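Ribosome biogenesis GTPase A (Thermotoga maritima, PDB 3CNL) binds GTP, probably hydrolyses it, and is thought to act in a late step of 50S ribosomal subunit assembly as a circularly permuted GTPase. Local coordinates at residues E69-K73 against Q74-V78; R87-L90 against L91-S95; E180-R183 against I184-A188; S173-V176 against E177-E180. All coordinates share one frame; numbering follows the deposited sequence.

Interaction 1: E69-K73 against Q74-V78; sequences EFFKK and QGKRV
Q74 folds its side chain back along the last turn of helix 61-73, across the ring of F70 and beside that of F71. Its first torsion (chi1 -62°) sets CG over the rim of one F70 face, and the extended chain then lays the amide past CE2 and CZ of F70. The amide tilts 32° from that ring, with NE2 3.7 Å from F70 CE2. The same NE2 lies near the plane of the F71 ring, at its edge, 3.8 Å from F71 CD1. Glutamine suits this surface place: its CG covers part of a ring face while its polar head stays compatible with solvent.

The buried F71 has CG beside its backbone N (chi1 -68°), whereas CG of F70 lies anti to its own. The two rings touch, F70 CD2 lying over one face of the F71 ring, toward the rim. Their outer neighbours are I51 of strand 48-54 for F71 and F35 for F70. V78 meets F71 at about a right angle, its CG1 3.8 Å from F71 CB, and the same methyl touches CG of K72. K72 thus gives the strand its aliphatic base and leaves its bent chain for the exposed surface.

K76 N donates to F71 O at 2.9 Å, G75 N donates to K72 O at 2.9 Å, and Q74 N reaches F70 O. G75 has positive phi, which glycine reaches at little cost because it has no CB to strain against its own backbone. This is a Schellman motif, ending a helix of the GTPase domain and leading into edge strand 78-80.

Interaction 2: R87-L90 against L91-S95; sequences RKVL and LKKLS
L94 N donates to L90 O at 2.8 Å and L91 N to R87 O at 3.0 Å, the latter with an N-H...O angle of 162°. K93 N to V89 O and K92 N to K88 O continue the i to i+4 bonding of helix 87-94. At its end S95 OG gives a bond of 2.7 Å to K92 O, so a small hydroxyl occupies a carbonyl of the last turn just where the backbone, with positive phi at S95, leaves the helix.

This short helix packs on the sheet of the GTPase domain beside helix 112-120. R87, extended from CG to NE, carries its guanidinium to L119 O, which NH2 binds. One face of that flat group receives L91 CD1, 3.3 Å from R87 NH1 and offset toward the rim, where an apolar methyl does not compete for the N-H groups. Buried L90 and L94 cross obliquely, L90 CD2 resting 3.7 Å from L94 CD1, and both leucines touch I79 of strand 78-80. On the more exposed side K93 lies alongside V89, its CE 3.9 Å from V89 CG1, while its extended chain takes NZ to two partners, a salt bridge with E85 and a hydrogen bond to T80 O.

Interaction 3: E180-R183 against I184-A188; sequences EDQR and IFERA
I184 begins the tight side of this helix start: its CB lies 3.4 Å from D181 O, and its N donates to that same oxygen at 3.1 Å. D181 is the N-cap. Its OD1 accepts R183 N at 2.9 Å, on the anti side of the carboxylate, and also R183 NE through the syn lone pair. R183 NH2 reaches D181 OD2 at 2.6 Å, so the guanidinium grips the carboxylate side-on with two nitrogens; a bend at chi3 (-68°) brings it back there. Aspartate fits because one short carboxylate can serve both a first-turn N-H and a cation.

The other side is looser. Q182 and E186 run side by side in the same direction, their amide and carboxylate planes almost perpendicular, with Q182 OE1 3.7 Å from E186 OE1. E186 OE2 rests against CA and CG of R183 and comes no nearer than 6.3 Å to R183 NE.

Helix 182-196 turns its apolar side inward. F185 packs against L169 of helix 162-170, F202 of helix 202-212 and L228 and F232 of helix 224-236, while R187 reaches D163 of helix 162-170 in a salt bridge.

Interaction 4: S173-V176 against E177-E180; sequences SLPV and ERIE
A single 3-10 turn at V176-R178 interrupts the loop that joins helix 162-170 to helix 182-196, and L174 and I179 close it from its two ends. L174 CD2 lies 3.5 Å from I179 CD1 as the two side chains meet at a slant. CG of L174 stands anti to its backbone N (chi1 -174°), and this directs the isobutyl group against the turn, where CD1 also meets CB and CG of R178, each at 4.0 Å. Branched apolar residues suit both ends, since they pack against each other beside the turn without needing polar partners.

The turn itself is tied by two i to i+3 bonds, as expected of 3-10 geometry: R178 N donates to P175 O and I179 N to V176 O, both at 3.0 Å. P175 is apt just before the turn, its ring already fixing phi and its missing N-H costing no bond of the turn.

E177 bends at chi2 (82°) and folds its carboxylate back over the start of the turn, OE1 coming 3.1 Å from V176 N without a hydrogen bond and 3.5 Å from P175 CB. R178, bent at chi2 and chi3, sets the edge of its guanidinium toward the same CB. Further out, V176 packs on L169 and F185, and S173 OG bonds to the backbone O of P108, which lines the nucleotide pocket.

Along the chain the order is interaction 1, interaction 2, interaction 4 and then interaction 3. The first two lie beside strand 78-80 at the edge of the sheet, with centres 18 Å apart, at the two ends of the connection through that strand, and R77 NH2 reaches L94 O to join them. Interactions 4 and 3 follow helix 162-170; their centres are 10 Å apart, they share E180, and I179 of the loop packs against I184 of the helix. Interactions 2 and 3 are farthest apart, about 39 Å between centres. The chain therefore holds two local clusters, one at the sheet edge and one among the later helices, and P175 of interaction 4 comes to about 9 Å (side chain to ligand) from the bound GTP analogue.

Interaction 1: E69-K73 against Q74-V78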
loop_
_atom_site.group_PDB
_atom_site.type_symbol
_atom_site.label_atom_id
_atom_site.label_comp_id
_atom_site.label_asym_id
_atom_site.label_seq_id
_atom_site.Cartn_x
_atom_site.Cartn_y
_atom_site.Cartn_z
ATOM N N GLU A 69 1.335 0.606 17.639
ATOM C CA GLU A 69 1.222 -0.043 18.957
ATOM C C GLU A 69 0.889 -1.500 18.844
ATOM O O GLU A 69 1.474 -2.334 19.540
ATOM C CB GLU A 69 0.131 0.626 19.772
ATOM C CG GLU A 69 0.384 2.083 19.930
ATOM C CD GLU A 69 -0.249 2.655 21.148
ATOM O OE1 GLU A 69 -0.767 1.873 21.979
ATOM O OE2 GLU A 69 -0.218 3.897 21.260
ATOM N N PHE A 70 -0.064 -1.796 17.959
ATOM C CA PHE A 70 -0.433 -3.157 17.634
ATOM C C PHE A 70 0.777 -3.993 17.198
ATOM O O PHE A 70 0.942 -5.115 17.673
ATOM C CB PHE A 70 -1.522 -3.168 16.543
ATOM C CG PHE A 70 -1.944 -4.554 16.124
ATOM C CD1 PHE A 70 -2.881 -5.253 16.869
ATOM C CD2 PHE A 70 -1.403 -5.152 14.990
ATOM C CE1 PHE A 70 -3.282 -6.533 16.496
ATOM C CE2 PHE A 70 -1.797 -6.427 14.603
ATOM C CZ PHE A 70 -2.736 -7.121 15.369
ATOM N N PHE A 71 1.592 -3.476 16.270
ATOM C CA PHE A 71 2.735 -4.253 15.779
ATOM C C PHE A 71 3.843 -4.358 16.825
ATOM O O PHE A 71 4.429 -5.433 16.995
ATOM C CB PHE A 71 3.253 -3.725 14.431
ATOM C CG PHE A 71 2.287 -3.948 13.295
ATOM C CD1 PHE A 71 1.877 -5.226 12.962
ATOM C CD2 PHE A 71 1.762 -2.878 12.590
ATOM C CE1 PHE A 71 0.973 -5.434 11.925
ATOM C CE2 PHE A 71 0.861 -3.082 11.549
ATOM C CZ PHE A 71 0.465 -4.355 11.225
ATOM N N LYS A 72 4.109 -3.260 17.536
ATOM C CA LYS A 72 5.064 -3.288 18.668
ATOM C C LYS A 72 4.663 -4.352 19.705
ATOM O O LYS A 72 5.497 -5.114 20.184
ATOM C CB LYS A 72 5.225 -1.899 19.315
ATOM C CG LYS A 72 5.647 -0.798 18.340
ATOM C CD LYS A 72 6.530 0.296 18.935
ATOM C CE LYS A 72 6.063 0.771 20.307
ATOM N NZ LYS A 72 7.171 1.446 21.070
ATOM N N LYS A 73 3.372 -4.440 20.004
ATOM C CA LYS A 73 2.871 -5.448 20.931
ATOM C C LYS A 73 2.999 -6.873 20.416
ATOM O O LYS A 73 3.137 -7.794 21.213
ATOM C CB LYS A 73 1.434 -5.143 21.360
ATOM C CG LYS A 73 1.341 -3.988 22.358
ATOM C CD LYS A 73 -0.050 -3.901 23.004
ATOM C CE LYS A 73 -1.027 -3.153 22.114
ATOM N NZ LYS A 73 -2.395 -3.023 22.712
ATOM N N GLN A 74 2.981 -7.061 19.097
ATOM C CA GLN A 74 3.267 -8.378 18.509
ATOM C C GLN A 74 4.769 -8.706 18.487
ATOM O O GLN A 74 5.169 -9.779 18.017
ATOM C CB GLN A 74 2.705 -8.484 17.081
ATOM C CG GLN A 74 1.197 -8.345 16.960
ATOM C CD GLN A 74 0.666 -9.040 15.735
ATOM O OE1 GLN A 74 -0.185 -9.931 15.840
ATOM N NE2 GLN A 74 1.170 -8.654 14.554
ATOM N N GLY A 75 5.589 -7.785 18.979
ATOM C CA GLY A 75 7.042 -7.939 18.978
ATOM C C GLY A 75 7.628 -7.679 17.599
ATOM O O GLY A 75 8.662 -8.251 17.229
ATOM N N LYS A 76 6.976 -6.813 16.827
ATOM C CA LYS A 76 7.399 -6.619 15.444
ATOM C C LYS A 76 8.201 -5.351 15.227
ATOM O O LYS A 76 8.009 -4.361 15.924
ATOM C CB LYS A 76 6.225 -6.783 14.478
ATOM C CG LYS A 76 5.990 -8.261 14.251
ATOM C CD LYS A 76 4.700 -8.619 13.572
ATOM C CE LYS A 76 4.691 -10.121 13.347
ATOM N NZ LYS A 76 3.556 -10.506 12.482
ATOM N N ARG A 77 9.152 -5.415 14.299
ATOM C CA ARG A 77 9.928 -4.239 13.932
ATOM C C ARG A 77 9.083 -3.420 12.940
ATOM O O ARG A 77 8.775 -3.879 11.843
ATOM C CB ARG A 77 11.273 -4.664 13.341
ATOM C CG ARG A 77 12.218 -3.529 12.969
ATOM C CD ARG A 77 13.664 -4.026 12.866
ATOM N NE ARG A 77 14.572 -3.022 12.285
ATOM C CZ ARG A 77 15.820 -3.286 11.901
ATOM N NH1 ARG A 77 16.304 -4.515 12.024
ATOM N NH2 ARG A 77 16.584 -2.330 11.374
ATOM N N VAL A 78 8.686 -2.222 13.357
ATOM C CA VAL A 78 7.754 -1.405 12.595
ATOM C C VAL A 78 8.176 0.047 12.623
ATOM O O VAL A 78 8.531 0.577 13.683
ATOM C CB VAL A 78 6.282 -1.561 13.108
ATOM C CG1 VAL A 78 6.118 -1.160 14.593
ATOM C CG2 VAL A 78 5.286 -0.794 12.228
#

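Interaction 2: R87-L90 against L91-S95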
loop_
_atom_site.group_PDB
_atom_site.type_symbol
_atom_site.label_atom_id
_atom_site.label_comp_id
_atom_site.label_asym_id
_atom_site.label_seq_id
_atom_site.Cartn_x
_atom_site.Cartn_y
_atom_site.Cartn_z
ATOM N N ARG A 87 15.427 11.686 3.468
ATOM C CA ARG A 87 16.264 10.474 3.357
ATOM C C ARG A 87 16.976 10.122 4.670
ATOM O O ARG A 87 17.001 8.969 5.094
ATOM C CB ARG A 87 17.285 10.649 2.227
ATOM C CG ARG A 87 18.114 9.398 1.920
ATOM C CD ARG A 87 19.115 9.626 0.797
ATOM N NE ARG A 87 19.899 8.418 0.515
ATOM C CZ ARG A 87 20.995 8.047 1.176
ATOM N NH1 ARG A 87 21.464 8.777 2.199
ATOM N NH2 ARG A 87 21.620 6.935 0.829
ATOM N N LYS A 88 17.512 11.138 5.331
ATOM C CA LYS A 88 18.246 10.988 6.585
ATOM C C LYS A 88 17.394 10.420 7.719
ATOM O O LYS A 88 17.876 9.612 8.533
ATOM C CB LYS A 88 18.823 12.349 7.020
ATOM C CG LYS A 88 19.215 13.284 5.867
ATOM C CD LYS A 88 17.986 13.970 5.245
ATOM C CE LYS A 88 18.320 14.712 3.972
ATOM N NZ LYS A 88 18.416 13.769 2.825
ATOM N N VAL A 89 16.139 10.870 7.782
ATOM C CA VAL A 89 15.183 10.442 8.816
ATOM C C VAL A 89 14.748 8.988 8.569
ATOM O O VAL A 89 14.619 8.198 9.508
ATOM C CB VAL A 89 13.911 11.340 8.822
ATOM C CG1 VAL A 89 12.884 10.824 9.826
ATOM C CG2 VAL A 89 14.265 12.804 9.087
ATOM N N LEU A 90 14.513 8.661 7.301
ATOM C CA LEU A 90 14.149 7.293 6.899
ATOM C C LEU A 90 15.243 6.311 7.286
ATOM O O LEU A 90 14.976 5.291 7.878
ATOM C CB LEU A 90 13.940 7.216 5.387
ATOM C CG LEU A 90 12.875 6.284 4.795
ATOM C CD1 LEU A 90 13.271 5.893 3.381
ATOM C CD2 LEU A 90 12.529 5.060 5.646
ATOM N N LEU A 91 16.482 6.629 6.937
ATOM C CA LEU A 91 17.601 5.720 7.164
ATOM C C LEU A 91 17.839 5.513 8.645
ATOM O O LEU A 91 18.180 4.414 9.085
ATOM C CB LEU A 91 18.862 6.255 6.491
ATOM C CG LEU A 91 18.928 6.157 4.974
ATOM C CD1 LEU A 91 20.198 6.783 4.538
ATOM C CD2 LEU A 91 18.871 4.689 4.550
ATOM N N LYS A 92 17.611 6.569 9.418
ATOM C CA LYS A 92 17.740 6.516 10.873
ATOM C C LYS A 92 16.668 5.623 11.471
ATOM O O LYS A 92 16.947 4.820 12.386
ATOM C CB LYS A 92 17.651 7.927 11.464
ATOM C CG LYS A 92 18.434 8.099 12.736
ATOM C CD LYS A 92 17.577 7.836 13.966
ATOM C CE LYS A 92 17.363 9.130 14.758
ATOM N NZ LYS A 92 18.627 9.549 15.463
ATOM N N LYS A 93 15.440 5.759 10.962
ATOM C CA LYS A 93 14.336 4.867 11.349
ATOM C C LYS A 93 14.629 3.421 10.980
ATOM O O LYS A 93 14.371 2.513 11.772
ATOM C CB LYS A 93 13.016 5.301 10.702
ATOM C CG LYS A 93 12.400 6.534 11.308
ATOM C CD LYS A 93 11.076 6.884 10.641
ATOM C CE LYS A 93 10.437 8.126 11.301
ATOM N NZ LYS A 93 9.108 8.466 10.704
ATOM N N LEU A 94 15.154 3.195 9.778
ATOM C CA LEU A 94 15.437 1.827 9.330
ATOM C C LEU A 94 16.579 1.200 10.130
ATOM O O LEU A 94 16.518 0.013 10.480
ATOM C CB LEU A 94 15.756 1.786 7.828
ATOM C CG LEU A 94 14.609 2.010 6.839
ATOM C CD1 LEU A 94 15.160 2.399 5.450
ATOM C CD2 LEU A 94 13.705 0.750 6.786
ATOM N N SER A 95 17.595 2.016 10.428
ATOM C CA SER A 95 18.812 1.605 11.153
ATOM C C SER A 95 19.288 0.194 10.812
ATOM O O SER A 95 19.242 -0.712 11.643
ATOM C CB SER A 95 18.681 1.840 12.664
ATOM O OG SER A 95 19.003 3.204 12.967
#

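Interaction 3: E180-R183 against I184-A188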
loop_
_atom_site.group_PDB
_atom_site.type_symbol
_atom_site.label_atom_id
_atom_site.label_comp_id
_atom_site.label_asym_id
_atom_site.label_seq_id
_atom_site.Cartn_x
_atom_site.Cartn_y
_atom_site.Cartn_z
ATOM N N GLU A 180 -14.952 -7.871 -10.580
ATOM C CA GLU A 180 -16.016 -8.502 -11.351
ATOM C C GLU A 180 -17.358 -8.535 -10.601
ATOM O O GLU A 180 -18.402 -8.828 -11.187
ATOM C CB GLU A 180 -15.560 -9.911 -11.780
ATOM C CG GLU A 180 -14.305 -9.897 -12.653
ATOM C CD GLU A 180 -13.536 -11.222 -12.664
ATOM O OE1 GLU A 180 -12.845 -11.479 -13.679
ATOM O OE2 GLU A 180 -13.602 -11.997 -11.673
ATOM N N ASP A 181 -17.324 -8.239 -9.307
ATOM C CA ASP A 181 -18.531 -8.243 -8.479
ATOM C C ASP A 181 -18.787 -6.810 -7.981
ATOM O O ASP A 181 -17.902 -6.183 -7.382
ATOM C CB ASP A 181 -18.368 -9.251 -7.325
ATOM C CG ASP A 181 -19.679 -9.544 -6.595
ATOM O OD1 ASP A 181 -20.502 -8.621 -6.408
ATOM O OD2 ASP A 181 -19.896 -10.718 -6.203
ATOM N N GLN A 182 -19.983 -6.282 -8.267
ATOM C CA GLN A 182 -20.342 -4.902 -7.890
ATOM C C GLN A 182 -20.375 -4.705 -6.371
ATOM O O GLN A 182 -20.255 -3.578 -5.876
ATOM C CB GLN A 182 -21.690 -4.504 -8.511
ATOM C CG GLN A 182 -22.904 -5.255 -7.956
ATOM C CD GLN A 182 -24.215 -4.765 -8.538
ATOM O OE1 GLN A 182 -25.010 -4.171 -7.823
ATOM N NE2 GLN A 182 -24.443 -4.997 -9.843
ATOM N N ARG A 183 -20.551 -5.810 -5.650
ATOM C CA ARG A 183 -20.549 -5.820 -4.184
ATOM C C ARG A 183 -19.188 -5.426 -3.600
ATOM O O ARG A 183 -19.111 -4.920 -2.486
ATOM C CB ARG A 183 -21.000 -7.181 -3.654
ATOM C CG ARG A 183 -22.489 -7.440 -3.917
ATOM C CD ARG A 183 -22.916 -8.825 -3.489
ATOM N NE ARG A 183 -22.302 -9.827 -4.355
ATOM C CZ ARG A 183 -22.726 -11.076 -4.484
ATOM N NH1 ARG A 183 -23.790 -11.504 -3.815
ATOM N NH2 ARG A 183 -22.081 -11.887 -5.296
ATOM N N ILE A 184 -18.125 -5.631 -4.368
ATOM C CA ILE A 184 -16.809 -5.158 -3.969
ATOM C C ILE A 184 -16.709 -3.630 -4.042
ATOM O O ILE A 184 -16.139 -3.014 -3.137
ATOM C CB ILE A 184 -15.696 -5.848 -4.793
ATOM C CG1 ILE A 184 -15.650 -7.328 -4.437
ATOM C CG2 ILE A 184 -14.339 -5.150 -4.562
ATOM C CD1 ILE A 184 -14.791 -8.188 -5.388
ATOM N N PHE A 185 -17.275 -3.017 -5.094
ATOM C CA PHE A 185 -17.397 -1.556 -5.140
ATOM C C PHE A 185 -18.237 -1.014 -4.011
ATOM O O PHE A 185 -17.866 -0.030 -3.390
ATOM C CB PHE A 185 -17.969 -1.042 -6.469
ATOM C CG PHE A 185 -17.111 -1.331 -7.661
ATOM C CD1 PHE A 185 -15.779 -0.921 -7.698
ATOM C CD2 PHE A 185 -17.645 -1.998 -8.765
ATOM C CE1 PHE A 185 -14.988 -1.180 -8.808
ATOM C CE2 PHE A 185 -16.866 -2.259 -9.905
ATOM C CZ PHE A 185 -15.528 -1.861 -9.916
ATOM N N GLU A 186 -19.375 -1.646 -3.753
ATOM C CA GLU A 186 -20.232 -1.253 -2.638
ATOM C C GLU A 186 -19.528 -1.347 -1.271
ATOM O O GLU A 186 -19.626 -0.409 -0.458
ATOM C CB GLU A 186 -21.530 -2.048 -2.668
ATOM C CG GLU A 186 -22.354 -1.726 -3.911
ATOM C CD GLU A 186 -23.571 -2.606 -4.095
ATOM O OE1 GLU A 186 -24.492 -2.160 -4.803
ATOM O OE2 GLU A 186 -23.612 -3.747 -3.585
ATOM N N ARG A 187 -18.819 -2.454 -1.029
ATOM C CA ARG A 187 -18.019 -2.653 0.195
ATOM C C ARG A 187 -16.987 -1.539 0.369
ATOM O O ARG A 187 -16.840 -0.966 1.441
ATOM C CB ARG A 187 -17.242 -3.971 0.087
ATOM C CG ARG A 187 -17.128 -4.836 1.339
ATOM C CD ARG A 187 -16.303 -4.347 2.497
ATOM N NE ARG A 187 -17.167 -3.808 3.542
ATOM C CZ ARG A 187 -16.832 -3.548 4.805
ATOM N NH1 ARG A 187 -17.739 -3.007 5.602
ATOM N NH2 ARG A 187 -15.621 -3.806 5.286
ATOM N N ALA A 188 -16.231 -1.285 -0.684
ATOM C CA ALA A 188 -15.223 -0.216 -0.674
ATOM C C ALA A 188 -15.852 1.132 -0.361
ATOM O O ALA A 188 -15.305 1.901 0.424
ATOM C CB ALA A 188 -14.506 -0.152 -2.019
#

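Interaction 4: S173-V176 against E177-E180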
loop_
_atom_site.group_PDB
_atom_site.type_symbol
_atom_site.label_atom_id
_atom_site.label_comp_id
_atom_site.label_asym_id
_atom_site.label_seq_id
_atom_site.Cartn_x
_atom_site.Cartn_y
_atom_site.Cartn_z
ATOM N N SER A 173 -4.071 -0.634 -5.038
ATOM C CA SER A 173 -3.301 -1.837 -5.283
ATOM C C SER A 173 -4.006 -2.780 -6.276
ATOM O O SER A 173 -3.361 -3.495 -7.066
ATOM C CB SER A 173 -3.044 -2.531 -3.952
ATOM O OG SER A 173 -2.302 -3.708 -4.145
ATOM N N LEU A 174 -5.331 -2.781 -6.235
ATOM C CA LEU A 174 -6.105 -3.602 -7.149
ATOM C C LEU A 174 -6.914 -2.701 -8.083
ATOM O O LEU A 174 -7.735 -1.924 -7.622
ATOM C CB LEU A 174 -6.986 -4.585 -6.351
ATOM C CG LEU A 174 -7.824 -5.673 -7.028
ATOM C CD1 LEU A 174 -6.947 -6.757 -7.701
ATOM C CD2 LEU A 174 -8.757 -6.296 -5.994
ATOM N N PRO A 175 -6.682 -2.807 -9.411
ATOM C CA PRO A 175 -7.428 -2.012 -10.414
ATOM C C PRO A 175 -8.922 -2.315 -10.520
ATOM O O PRO A 175 -9.324 -3.454 -10.379
ATOM C CB PRO A 175 -6.720 -2.368 -11.746
ATOM C CG PRO A 175 -5.379 -2.945 -11.331
ATOM C CD PRO A 175 -5.665 -3.664 -10.046
ATOM N N VAL A 176 -9.721 -1.275 -10.788
ATOM C CA VAL A 176 -11.168 -1.381 -11.020
ATOM C C VAL A 176 -11.504 -2.421 -12.091
ATOM O O VAL A 176 -12.487 -3.156 -11.972
ATOM C CB VAL A 176 -11.762 0.003 -11.384
ATOM C CG1 VAL A 176 -13.105 -0.116 -12.078
ATOM C CG2 VAL A 176 -11.894 0.853 -10.134
ATOM N N GLU A 177 -10.650 -2.487 -13.109
ATOM C CA GLU A 177 -10.773 -3.423 -14.223
ATOM C C GLU A 177 -10.791 -4.874 -13.789
ATOM O O GLU A 177 -11.391 -5.708 -14.457
ATOM C CB GLU A 177 -9.614 -3.219 -15.205
ATOM C CG GLU A 177 -9.568 -1.831 -15.844
ATOM C CD GLU A 177 -8.912 -0.760 -14.969
ATOM O OE1 GLU A 177 -9.128 -0.756 -13.740
ATOM O OE2 GLU A 177 -8.190 0.097 -15.526
ATOM N N ARG A 178 -10.120 -5.166 -12.679
ATOM C CA ARG A 178 -9.974 -6.520 -12.148
ATOM C C ARG A 178 -11.188 -6.940 -11.295
ATOM O O ARG A 178 -11.300 -8.100 -10.872
ATOM C CB ARG A 178 -8.719 -6.557 -11.268
ATOM C CG ARG A 178 -7.715 -7.642 -11.567
ATOM C CD ARG A 178 -6.618 -7.139 -12.494
ATOM N NE ARG A 178 -6.769 -7.637 -13.863
ATOM C CZ ARG A 178 -6.945 -6.874 -14.944
ATOM N NH1 ARG A 178 -7.057 -7.444 -16.137
ATOM N NH2 ARG A 178 -7.002 -5.546 -14.845
ATOM N N ILE A 179 -12.078 -5.988 -11.014
ATOM C CA ILE A 179 -13.225 -6.235 -10.131
ATOM C C ILE A 179 -14.436 -6.704 -10.939
ATOM O O ILE A 179 -14.914 -6.009 -11.839
ATOM C CB ILE A 179 -13.600 -4.971 -9.298
ATOM C CG1 ILE A 179 -12.376 -4.413 -8.551
ATOM C CG2 ILE A 179 -14.787 -5.255 -8.350
ATOM C CD1 ILE A 179 -11.819 -5.304 -7.445
ATOM N N GLU A 180 -14.952 -7.871 -10.580
ATOM C CA GLU A 180 -16.016 -8.502 -11.351
ATOM C C GLU A 180 -17.358 -8.535 -10.601
ATOM O O GLU A 180 -18.402 -8.828 -11.187
ATOM C CB GLU A 180 -15.560 -9.911 -11.780
ATOM C CG GLU A 180 -14.305 -9.897 -12.653
ATOM C CD GLU A 180 -13.536 -11.222 -12.664
ATOM O OE1 GLU A 180 -12.845 -11.479 -13.679
ATOM O OE2 GLU A 180 -13.602 -11.997 -11.673
#